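Local coordinates for putative uncharacterized protein (Aquifex aeolicus, PDB 3ME7) that probably binds copper and takes part in electron transfer or copper handling, as a membrane-linked member of the SCO1/2 family with a thioredoxin-like soluble domain, at residues Ile11-Val14 and Glu20-Leu23; Leu33-Thr38 and Ile113-Met118; Phe70-Lys75 and Phe124-Val129; Arg83-Tyr88 and Trp95-Ala100. One frame throughout, in Å; residues are numbered along the deposited sequence.

Contact 1. Residues Ile11-Val14 and Glu20-Leu23; sequences ITLV and EFQL
One face of the F21 ring is covered by L13: the methylene CB stands 4.1 Å from the ring centroid and 24° off the ring normal, a CH-pi contact displaced toward the rim. The branch methyl CD1 of L13 reaches CE2 of F21 at 3.8 Å, so the leucine lies obliquely over the CZ end of the ring, with CB toward CE1 and CD1 toward CE2. F21 takes the first torsion that sets CG between its own backbone N and carbonyl carbon (chi1 66°), and this folds the phenyl back over the neighbouring strand. T12, V14, E20 and Q22 all point to the other face of the sheet. There CG of E20 touches both CG2 of T12, at 3.7 Å, and CG2 of V14, while its carboxylate OE1 forms a salt bridge with K101. The backbone fixes the register. N of L13 bonds to O of F21 at 2.8 Å, N of F21 returns the bond to O of L13 at 3.0 Å, and N of L23 gives a third to O of I11 at 2.9 Å. L13-F21 is therefore a hydrogen-bonded pair, flanked by the non-hydrogen-bonded pairs T12-Q22 and V14-E20. The strand axes run at 148°, and with the short connection between the strands this makes an antiparallel beta hairpin; its strand 20-22 is an outermost strand of the chain's seven-stranded mixed sheet.

Contact 2. Residues Leu33-Thr38 and Ile113-Met118; sequences LSPIYT and IDFRFM
P35, on the interior strand 31-36 of the thioredoxin-like sheet, packs against F115, in the loop that follows helix 103-112. The pyrrolidine lies obliquely over one face of the phenyl ring: its CB is 4.2 Å from the ring centroid and 27° off the normal, which meets the geometry of a CH-pi contact. Its CG is shifted toward the CE2 side. F115 gets there by holding CG opposite its backbone N (chi1 -174°), which carries the ring from the loop in to the sheet. I113 adds a second apolar touch, its terminal methyl CD1 meeting CG of P35 at 4.2 Å.

The loop starts from a Schellman motif in which D114, with positive phi (55°), is the C-prime residue; I113 and F115, on either side of D114 in sequence, both point to P35. All three touching residues are buried, and no hydrogen bond joins the two segments, so the join rests on apolar contact. F115 also touches H126, a predicted copper ligand, and its ring meets that of F72, which places the contact beside the predicted metal site. The shortest approach between the segments is CG of P35 to CE2 of F115, at 3.6 Å.

Contact 3. Residues Phe70-Lys75 and Phe124-Val129; sequences FTFDPK and FIHPNV
This is an aromatic contact without hydrogen bonds between the segments, made where the loop after strand 66-71 passes the end of strand 123-125 and the loop that follows, beside the predicted copper site. CZ of F72 lies over one face of the H126 imidazole, 3.6 Å from CG of H126 and offset toward the rim. The two ring planes are inclined by 57° with centroids 5.2 Å apart, an oblique pairing. Through CE1, 3.9 Å from CD2 of F124, the F72 side chain also passes F124, running in the opposite direction.

D73 meets the F124 ring at its edge: OD2 is 3.7 Å from CE2 of F124, and the carboxylate plane stands 85° from the ring plane. An Asx turn steadies this carboxylate, since N of K75 gives a hydrogen bond of 3.0 Å to OD1 of D73, arriving from above the carboxylate plane. Two residues earlier, T71 opens an ST turn, its OG1 accepting from N of D73, so the bend after the strand is tied twice by side chains.

H126 is turned by chi1 63°, which brings CG between its backbone N and carbonyl carbon and presents the imidazole to F72. Its rotation is further fixed by ND1 giving a hydrogen bond of 2.8 Å to O of P127, from above that carbonyl's plane. Nearest side-chain atoms of H126 and of C40 and C44 are about 4 Å apart, the two cysteines seen joined in a disulfide. Two cysteines and a histidine are the metal-binding set of SCO proteins, consistent with the predicted copper site here.

Contact 4. Residues Arg83-Tyr88 and Trp95-Ala100; sequences RFQKEY and WKVVKA. With SO4 (sulfate ion), chain C.
Apolar contact carries the join between V97 and the helix segment 83-88, with CG1 of the valine the nearer to F84 and CG2 to Q85. CG1 meets the F84 ring obliquely at CD1, 4.0 Å away, with the two side chains crossing at about a right angle. CG2 lies 3.8 Å from CB of Q85. V97 holds CG1 opposite its backbone N (chi1 -177°), which splays the two methyls toward successive helix residues. All three residues are buried. The nearest CA atoms, those of Q85 and V97, are 6.1 Å apart, so the helix sits close on the strand.

These segments belong to the beta-alpha-beta unit formed by strand 66-71, helix 78-87 and strand 95-100, in which the helix packs on one face of the sheet between its two parallel strands. F84 also touches T48 of helix 43-52, and the nearest side-chain atoms of F84 and of C44, a predicted copper ligand, are about 5 Å apart.

The polar end of Q85 is held outside the two segments, OE1 by OG of S16 and NE2 by OH of Y17 and O of I90. Further along the strand, NZ of K99 gives a 2.7 Å hydrogen bond to O1 of a sulfate ion, probably from the crystallisation liquor, that also accepts one from N of L78.

From the N terminus, contact 1 closes first, as a short hairpin, and is complete before any other contact opens. Strand 31-36 then opens contact 2, which waits for residues 113-118; strand 66-71 opens contact 3, which waits for 124-129, so the two long loops cross. Contact 4 opens and closes inside both, joining helix 78-87 to strand 95-100. The three parallel strands, 31-36, 66-71 and 95-100, meet through backbone bonds, with N of F72 bonded to O of I36 and N of T71 to O of V98. N of V14 bonds to O of K99, adding the hairpin to the sheet's edge. Contacts 2 and 3, centres about 4 Å apart, bring the 113-129 region against this sheet.

Contact 1. Residues Ile11-Val14 and Glu20-Leu23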
# COMPACT_ATOMS: atom_id res chain seq x y z
N ILE A 11 7.18 -2.30 -12.22
CA ILE A 11 7.36 -3.16 -11.06
C ILE A 11 6.39 -4.34 -11.16
O ILE A 11 5.17 -4.14 -11.33
CB ILE A 11 7.10 -2.36 -9.77
CG1 ILE A 11 8.28 -1.42 -9.54
CG2 ILE A 11 6.90 -3.30 -8.55
CD1 ILE A 11 8.03 -0.31 -8.53
N THR A 12 6.92 -5.56 -11.04
CA THR A 12 6.10 -6.76 -11.08
C THR A 12 5.78 -7.20 -9.66
O THR A 12 6.70 -7.37 -8.82
CB THR A 12 6.79 -7.90 -11.85
OG1 THR A 12 7.02 -7.49 -13.22
CG2 THR A 12 5.90 -9.15 -11.85
N LEU A 13 4.48 -7.34 -9.40
CA LEU A 13 3.94 -7.83 -8.13
C LEU A 13 3.24 -9.16 -8.37
O LEU A 13 2.83 -9.47 -9.49
CB LEU A 13 2.95 -6.81 -7.57
CG LEU A 13 3.51 -5.39 -7.37
CD1 LEU A 13 2.31 -4.42 -7.12
CD2 LEU A 13 4.51 -5.35 -6.25
N VAL A 14 3.11 -9.96 -7.31
CA VAL A 14 2.42 -11.24 -7.35
C VAL A 14 1.45 -11.23 -6.17
O VAL A 14 1.89 -11.04 -5.00
CB VAL A 14 3.40 -12.42 -7.23
CG1 VAL A 14 2.69 -13.74 -7.49
CG2 VAL A 14 4.58 -12.25 -8.19
N GLU A 20 0.31 -12.79 -11.31
CA GLU A 20 1.36 -11.82 -11.55
C GLU A 20 0.83 -10.64 -12.37
O GLU A 20 0.08 -10.83 -13.32
CB GLU A 20 2.47 -12.50 -12.34
CG GLU A 20 3.82 -12.15 -11.91
CD GLU A 20 4.84 -13.09 -12.48
OE1 GLU A 20 5.03 -14.21 -11.95
OE2 GLU A 20 5.42 -12.70 -13.48
N PHE A 21 1.24 -9.44 -12.00
CA PHE A 21 0.85 -8.24 -12.73
C PHE A 21 1.88 -7.13 -12.53
O PHE A 21 2.72 -7.19 -11.62
CB PHE A 21 -0.55 -7.76 -12.28
CG PHE A 21 -0.62 -7.28 -10.84
CD1 PHE A 21 -0.76 -8.19 -9.78
CD2 PHE A 21 -0.58 -5.92 -10.54
CE1 PHE A 21 -0.82 -7.75 -8.45
CE2 PHE A 21 -0.66 -5.46 -9.22
CZ PHE A 21 -0.78 -6.39 -8.17
N GLN A 22 1.81 -6.12 -13.40
CA GLN A 22 2.67 -4.96 -13.24
C GLN A 22 1.89 -3.84 -12.59
O GLN A 22 0.67 -3.73 -12.76
CB GLN A 22 3.26 -4.52 -14.57
CG GLN A 22 4.39 -5.45 -14.99
CD GLN A 22 4.92 -5.12 -16.35
OE1 GLN A 22 4.21 -5.22 -17.34
NE2 GLN A 22 6.19 -4.72 -16.40
N LEU A 23 2.57 -3.02 -11.80
CA LEU A 23 1.89 -1.94 -11.12
C LEU A 23 1.07 -1.08 -12.08
O LEU A 23 -0.04 -0.65 -11.74
CB LEU A 23 2.88 -1.10 -10.32
CG LEU A 23 2.24 0.01 -9.50
CD1 LEU A 23 1.19 -0.57 -8.53
CD2 LEU A 23 3.33 0.74 -8.74

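Contact 2. Residues Leu33-Thr38 and Ile113-Met118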
# COMPACT_ATOMS: atom_id res chain seq x y z
N LEU A 33 -1.43 2.14 -0.80
CA LEU A 33 -0.32 1.19 -0.62
C LEU A 33 0.03 1.07 0.84
O LEU A 33 0.25 2.08 1.50
CB LEU A 33 0.95 1.66 -1.35
CG LEU A 33 1.06 1.73 -2.86
CD1 LEU A 33 2.44 2.24 -3.26
CD2 LEU A 33 0.82 0.35 -3.46
N SER A 34 0.14 -0.16 1.34
CA SER A 34 0.44 -0.40 2.76
C SER A 34 1.63 -1.38 2.92
O SER A 34 1.42 -2.60 2.82
CB SER A 34 -0.80 -0.93 3.50
OG SER A 34 -0.54 -1.32 4.84
N PRO A 35 2.86 -0.88 3.14
CA PRO A 35 3.98 -1.79 3.38
C PRO A 35 3.91 -2.42 4.75
O PRO A 35 3.75 -1.72 5.76
CB PRO A 35 5.23 -0.90 3.30
CG PRO A 35 4.75 0.53 3.34
CD PRO A 35 3.25 0.54 3.04
N ILE A 36 4.03 -3.74 4.79
CA ILE A 36 4.05 -4.52 6.03
C ILE A 36 5.07 -5.65 5.84
O ILE A 36 5.70 -5.75 4.79
CB ILE A 36 2.64 -5.08 6.40
CG1 ILE A 36 2.00 -5.88 5.24
CG2 ILE A 36 1.70 -3.93 6.84
CD1 ILE A 36 2.48 -7.27 5.07
N TYR A 37 5.24 -6.51 6.85
CA TYR A 37 5.80 -7.84 6.58
C TYR A 37 4.98 -8.90 7.31
O TYR A 37 4.31 -8.58 8.28
CB TYR A 37 7.30 -7.96 6.88
CG TYR A 37 7.74 -7.67 8.30
CD1 TYR A 37 7.77 -6.37 8.80
CD2 TYR A 37 8.20 -8.70 9.12
CE1 TYR A 37 8.21 -6.11 10.06
CE2 TYR A 37 8.64 -8.44 10.40
CZ TYR A 37 8.64 -7.14 10.87
OH TYR A 37 9.07 -6.88 12.15
N THR A 38 4.99 -10.13 6.81
CA THR A 38 3.94 -11.09 7.20
C THR A 38 4.14 -11.66 8.60
O THR A 38 3.17 -12.08 9.23
CB THR A 38 3.68 -12.21 6.15
OG1 THR A 38 4.78 -13.13 6.11
CG2 THR A 38 3.40 -11.63 4.77
N ILE A 113 9.01 5.32 -2.60
CA ILE A 113 8.24 5.85 -1.48
C ILE A 113 9.09 6.24 -0.27
O ILE A 113 8.57 6.42 0.83
CB ILE A 113 7.06 4.89 -1.07
CG1 ILE A 113 7.59 3.52 -0.60
CG2 ILE A 113 6.04 4.73 -2.21
CD1 ILE A 113 6.54 2.67 0.16
N ASP A 114 10.41 6.31 -0.49
CA ASP A 114 11.38 6.73 0.55
C ASP A 114 11.27 5.90 1.82
O ASP A 114 11.36 6.42 2.94
CB ASP A 114 11.22 8.21 0.90
CG ASP A 114 11.52 9.13 -0.26
OD1 ASP A 114 12.32 8.76 -1.15
OD2 ASP A 114 10.94 10.24 -0.28
N PHE A 115 11.09 4.60 1.63
CA PHE A 115 10.88 3.68 2.73
C PHE A 115 12.17 2.89 2.95
O PHE A 115 12.71 2.32 2.01
CB PHE A 115 9.73 2.74 2.35
CG PHE A 115 9.30 1.81 3.46
CD1 PHE A 115 9.99 0.64 3.72
CD2 PHE A 115 8.17 2.11 4.23
CE1 PHE A 115 9.57 -0.24 4.74
CE2 PHE A 115 7.76 1.25 5.25
CZ PHE A 115 8.43 0.08 5.49
N ARG A 116 12.67 2.87 4.19
CA ARG A 116 13.83 2.03 4.50
C ARG A 116 13.61 1.30 5.82
O ARG A 116 13.01 1.83 6.77
CB ARG A 116 15.16 2.78 4.46
CG ARG A 116 15.44 3.74 5.61
CD ARG A 116 16.75 4.51 5.40
NE ARG A 116 16.63 5.48 4.31
CZ ARG A 116 16.00 6.66 4.40
NH1 ARG A 116 15.93 7.46 3.34
NH2 ARG A 116 15.41 7.02 5.53
N PHE A 117 14.09 0.06 5.84
CA PHE A 117 13.99 -0.75 7.04
C PHE A 117 15.35 -1.25 7.44
O PHE A 117 16.30 -1.18 6.66
CB PHE A 117 12.96 -1.88 6.86
CG PHE A 117 13.30 -2.90 5.79
CD1 PHE A 117 12.94 -2.68 4.46
CD2 PHE A 117 13.93 -4.09 6.12
CE1 PHE A 117 13.23 -3.65 3.48
CE2 PHE A 117 14.22 -5.05 5.15
CZ PHE A 117 13.87 -4.82 3.83
N MET A 118 15.46 -1.75 8.68
CA MET A 118 16.72 -2.22 9.24
C MET A 118 16.45 -3.36 10.22
O MET A 118 15.35 -3.45 10.75
CB MET A 118 17.44 -1.06 9.95
CG MET A 118 16.54 -0.13 10.76
SD MET A 118 17.04 1.59 10.66
CE MET A 118 18.82 1.42 10.72

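Contact 3. Residues Phe70-Lys75 and Phe124-Val129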
# COMPACT_ATOMS: atom_id res chain seq x y z
N PHE A 70 1.38 -4.73 0.75
CA PHE A 70 2.53 -5.45 0.19
C PHE A 70 3.58 -5.74 1.24
O PHE A 70 3.78 -4.94 2.16
CB PHE A 70 3.13 -4.74 -1.02
CG PHE A 70 3.99 -3.58 -0.68
CD1 PHE A 70 3.44 -2.33 -0.55
CD2 PHE A 70 5.36 -3.73 -0.54
CE1 PHE A 70 4.22 -1.23 -0.25
CE2 PHE A 70 6.16 -2.64 -0.24
CZ PHE A 70 5.59 -1.38 -0.09
N THR A 71 4.21 -6.89 1.11
CA THR A 71 5.31 -7.22 2.03
C THR A 71 6.68 -6.72 1.57
O THR A 71 7.06 -6.86 0.41
CB THR A 71 5.37 -8.72 2.38
OG1 THR A 71 6.54 -8.92 3.19
CG2 THR A 71 5.48 -9.57 1.12
N PHE A 72 7.40 -6.12 2.50
CA PHE A 72 8.78 -5.68 2.23
C PHE A 72 9.85 -6.63 2.70
O PHE A 72 11.06 -6.33 2.56
CB PHE A 72 9.03 -4.26 2.73
CG PHE A 72 8.90 -4.08 4.21
CD1 PHE A 72 9.94 -4.42 5.08
CD2 PHE A 72 7.74 -3.51 4.73
CE1 PHE A 72 9.81 -4.20 6.49
CE2 PHE A 72 7.59 -3.30 6.10
CZ PHE A 72 8.61 -3.65 6.98
N ASP A 73 9.43 -7.78 3.23
CA ASP A 73 10.38 -8.81 3.61
C ASP A 73 10.65 -9.69 2.40
O ASP A 73 9.77 -10.44 2.00
CB ASP A 73 9.84 -9.63 4.77
CG ASP A 73 10.85 -10.62 5.32
OD1 ASP A 73 11.87 -10.88 4.65
OD2 ASP A 73 10.62 -11.14 6.43
N PRO A 74 11.87 -9.62 1.83
CA PRO A 74 12.11 -10.40 0.60
C PRO A 74 12.13 -11.90 0.79
O PRO A 74 12.18 -12.63 -0.20
CB PRO A 74 13.48 -9.89 0.11
CG PRO A 74 14.11 -9.33 1.27
CD PRO A 74 13.06 -8.85 2.23
N LYS A 75 12.06 -12.37 2.03
CA LYS A 75 11.98 -13.80 2.32
C LYS A 75 10.53 -14.30 2.28
O LYS A 75 10.28 -15.51 2.25
CB LYS A 75 12.63 -14.12 3.68
CG LYS A 75 14.14 -13.81 3.72
CD LYS A 75 14.86 -14.48 4.89
CE LYS A 75 14.85 -16.01 4.79
NZ LYS A 75 15.71 -16.51 3.67
N PHE A 124 12.12 -6.27 12.14
CA PHE A 124 12.59 -5.09 11.45
C PHE A 124 12.15 -3.84 12.19
O PHE A 124 11.09 -3.83 12.81
CB PHE A 124 12.03 -5.07 10.04
CG PHE A 124 12.57 -6.14 9.14
CD1 PHE A 124 13.95 -6.27 8.92
CD2 PHE A 124 11.70 -7.02 8.49
CE1 PHE A 124 14.45 -7.27 8.06
CE2 PHE A 124 12.19 -8.01 7.65
CZ PHE A 124 13.56 -8.14 7.44
N ILE A 125 12.97 -2.80 12.12
CA ILE A 125 12.59 -1.44 12.50
C ILE A 125 12.25 -0.74 11.19
O ILE A 125 13.01 -0.83 10.23
CB ILE A 125 13.76 -0.73 13.22
CG1 ILE A 125 13.92 -1.28 14.64
CG2 ILE A 125 13.55 0.80 13.29
CD1 ILE A 125 15.22 -0.87 15.29
N HIS A 126 11.10 -0.07 11.14
CA HIS A 126 10.58 0.50 9.90
C HIS A 126 9.56 1.59 10.22
O HIS A 126 9.01 1.62 11.32
CB HIS A 126 9.92 -0.62 9.04
CG HIS A 126 8.74 -1.25 9.71
ND1 HIS A 126 7.46 -0.78 9.52
CD2 HIS A 126 8.64 -2.28 10.58
CE1 HIS A 126 6.62 -1.49 10.24
NE2 HIS A 126 7.31 -2.41 10.90
N PRO A 127 9.33 2.51 9.26
CA PRO A 127 8.22 3.45 9.43
C PRO A 127 6.84 2.83 9.29
O PRO A 127 6.66 1.78 8.63
CB PRO A 127 8.44 4.48 8.30
CG PRO A 127 9.31 3.82 7.32
CD PRO A 127 10.07 2.72 8.00
N ASN A 128 5.88 3.49 9.90
CA ASN A 128 4.46 3.16 9.75
C ASN A 128 3.86 4.12 8.75
O ASN A 128 3.66 5.29 9.07
CB ASN A 128 3.74 3.27 11.10
CG ASN A 128 4.37 2.37 12.16
OD1 ASN A 128 4.68 1.21 11.91
ND2 ASN A 128 4.57 2.91 13.34
N VAL A 129 3.57 3.64 7.55
CA VAL A 129 3.14 4.54 6.50
C VAL A 129 2.13 3.89 5.57
O VAL A 129 2.21 2.69 5.30
CB VAL A 129 4.35 5.10 5.69
CG1 VAL A 129 5.04 3.98 4.91
CG2 VAL A 129 3.88 6.23 4.75

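Contact 4. Residues Arg83-Tyr88 and Trp95-Ala100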
# COMPACT_ATOMS: atom_id res chain seq x y z
N ARG A 83 -1.37 -16.55 3.83
CA ARG A 83 -1.65 -16.62 5.27
C ARG A 83 -2.06 -15.24 5.84
O ARG A 83 -3.05 -15.12 6.56
CB ARG A 83 -0.42 -17.18 6.01
CG ARG A 83 -0.67 -17.61 7.47
CD ARG A 83 0.65 -17.96 8.19
NE ARG A 83 1.50 -16.78 8.30
CZ ARG A 83 2.71 -16.65 7.75
NH1 ARG A 83 3.26 -17.65 7.07
NH2 ARG A 83 3.37 -15.51 7.89
N PHE A 84 -1.33 -14.20 5.44
CA PHE A 84 -1.65 -12.83 5.87
C PHE A 84 -3.04 -12.40 5.40
O PHE A 84 -3.82 -11.86 6.19
CB PHE A 84 -0.57 -11.86 5.37
CG PHE A 84 -0.69 -10.46 5.94
CD1 PHE A 84 -1.52 -9.51 5.32
CD2 PHE A 84 0.04 -10.09 7.06
CE1 PHE A 84 -1.64 -8.22 5.84
CE2 PHE A 84 -0.07 -8.79 7.58
CZ PHE A 84 -0.91 -7.87 6.96
N GLN A 85 -3.37 -12.68 4.14
CA GLN A 85 -4.67 -12.31 3.57
C GLN A 85 -5.82 -12.92 4.36
O GLN A 85 -6.78 -12.23 4.72
CB GLN A 85 -4.76 -12.75 2.11
CG GLN A 85 -6.11 -12.39 1.46
CD GLN A 85 -6.48 -13.31 0.33
OE1 GLN A 85 -5.66 -14.09 -0.14
NE2 GLN A 85 -7.75 -13.26 -0.09
N LYS A 86 -5.70 -14.21 4.64
CA LYS A 86 -6.74 -14.94 5.36
C LYS A 86 -6.82 -14.45 6.80
O LYS A 86 -7.92 -14.32 7.34
CB LYS A 86 -6.45 -16.44 5.33
CG LYS A 86 -6.77 -17.10 4.01
CD LYS A 86 -6.82 -18.62 4.16
CE LYS A 86 -7.28 -19.30 2.88
NZ LYS A 86 -7.84 -20.65 3.18
N GLU A 87 -5.67 -14.15 7.39
CA GLU A 87 -5.59 -13.68 8.78
C GLU A 87 -6.48 -12.46 9.00
O GLU A 87 -7.20 -12.37 10.00
CB GLU A 87 -4.15 -13.35 9.15
CG GLU A 87 -3.98 -12.88 10.59
CD GLU A 87 -2.54 -12.85 11.00
OE1 GLU A 87 -1.73 -13.65 10.46
OE2 GLU A 87 -2.21 -12.03 11.89
N TYR A 88 -6.44 -11.52 8.05
CA TYR A 88 -7.13 -10.26 8.23
C TYR A 88 -8.45 -10.19 7.47
O TYR A 88 -9.09 -9.14 7.45
CB TYR A 88 -6.19 -9.08 7.88
CG TYR A 88 -5.05 -8.93 8.86
CD1 TYR A 88 -5.21 -8.22 10.06
CD2 TYR A 88 -3.80 -9.50 8.61
CE1 TYR A 88 -4.17 -8.09 10.97
CE2 TYR A 88 -2.76 -9.38 9.52
CZ TYR A 88 -2.95 -8.67 10.69
OH TYR A 88 -1.90 -8.53 11.56
N TRP A 95 -8.93 -5.40 -2.58
CA TRP A 95 -7.84 -5.20 -1.65
C TRP A 95 -6.95 -6.42 -1.80
O TRP A 95 -7.36 -7.53 -1.46
CB TRP A 95 -8.41 -5.10 -0.22
CG TRP A 95 -7.41 -4.79 0.87
CD1 TRP A 95 -6.05 -5.06 0.87
CD2 TRP A 95 -7.69 -4.20 2.15
NE1 TRP A 95 -5.49 -4.64 2.05
CE2 TRP A 95 -6.47 -4.13 2.86
CE3 TRP A 95 -8.86 -3.72 2.76
CZ2 TRP A 95 -6.38 -3.60 4.14
CZ3 TRP A 95 -8.77 -3.19 4.04
CH2 TRP A 95 -7.54 -3.13 4.71
N LYS A 96 -5.74 -6.21 -2.31
CA LYS A 96 -4.83 -7.32 -2.59
C LYS A 96 -3.76 -7.38 -1.53
O LYS A 96 -3.46 -6.38 -0.89
CB LYS A 96 -4.18 -7.13 -3.95
CG LYS A 96 -5.15 -7.03 -5.11
CD LYS A 96 -4.40 -6.97 -6.43
CE LYS A 96 -5.24 -6.37 -7.53
NZ LYS A 96 -6.43 -7.24 -7.79
N VAL A 97 -3.22 -8.59 -1.32
CA VAL A 97 -1.98 -8.77 -0.56
C VAL A 97 -0.96 -9.32 -1.57
O VAL A 97 -1.23 -10.34 -2.24
CB VAL A 97 -2.16 -9.73 0.61
CG1 VAL A 97 -0.86 -9.81 1.41
CG2 VAL A 97 -3.32 -9.29 1.54
N VAL A 98 0.17 -8.62 -1.69
CA VAL A 98 1.13 -8.92 -2.76
C VAL A 98 2.54 -8.94 -2.24
O VAL A 98 2.82 -8.38 -1.17
CB VAL A 98 1.04 -7.92 -3.94
CG1 VAL A 98 -0.40 -7.73 -4.38
CG2 VAL A 98 1.64 -6.55 -3.57
N LYS A 99 3.41 -9.58 -3.01
CA LYS A 99 4.87 -9.47 -2.82
C LYS A 99 5.47 -9.00 -4.14
O LYS A 99 4.87 -9.14 -5.20
CB LYS A 99 5.48 -10.82 -2.42
CG LYS A 99 5.26 -11.93 -3.45
CD LYS A 99 6.08 -13.18 -3.13
CE LYS A 99 7.55 -12.97 -3.50
NZ LYS A 99 8.37 -14.15 -3.12
N ALA A 100 6.68 -8.45 -4.07
CA ALA A 100 7.43 -8.06 -5.26
C ALA A 100 8.02 -9.34 -5.88
O ALA A 100 8.47 -10.24 -5.15
CB ALA A 100 8.54 -7.09 -4.87
S SO4 C . 7.29 -17.79 -4.12
O1 SO4 C . 7.08 -16.40 -3.71
O2 SO4 C . 7.17 -17.88 -5.57
O3 SO4 C . 8.62 -18.23 -3.69
O4 SO4 C . 6.27 -18.63 -3.52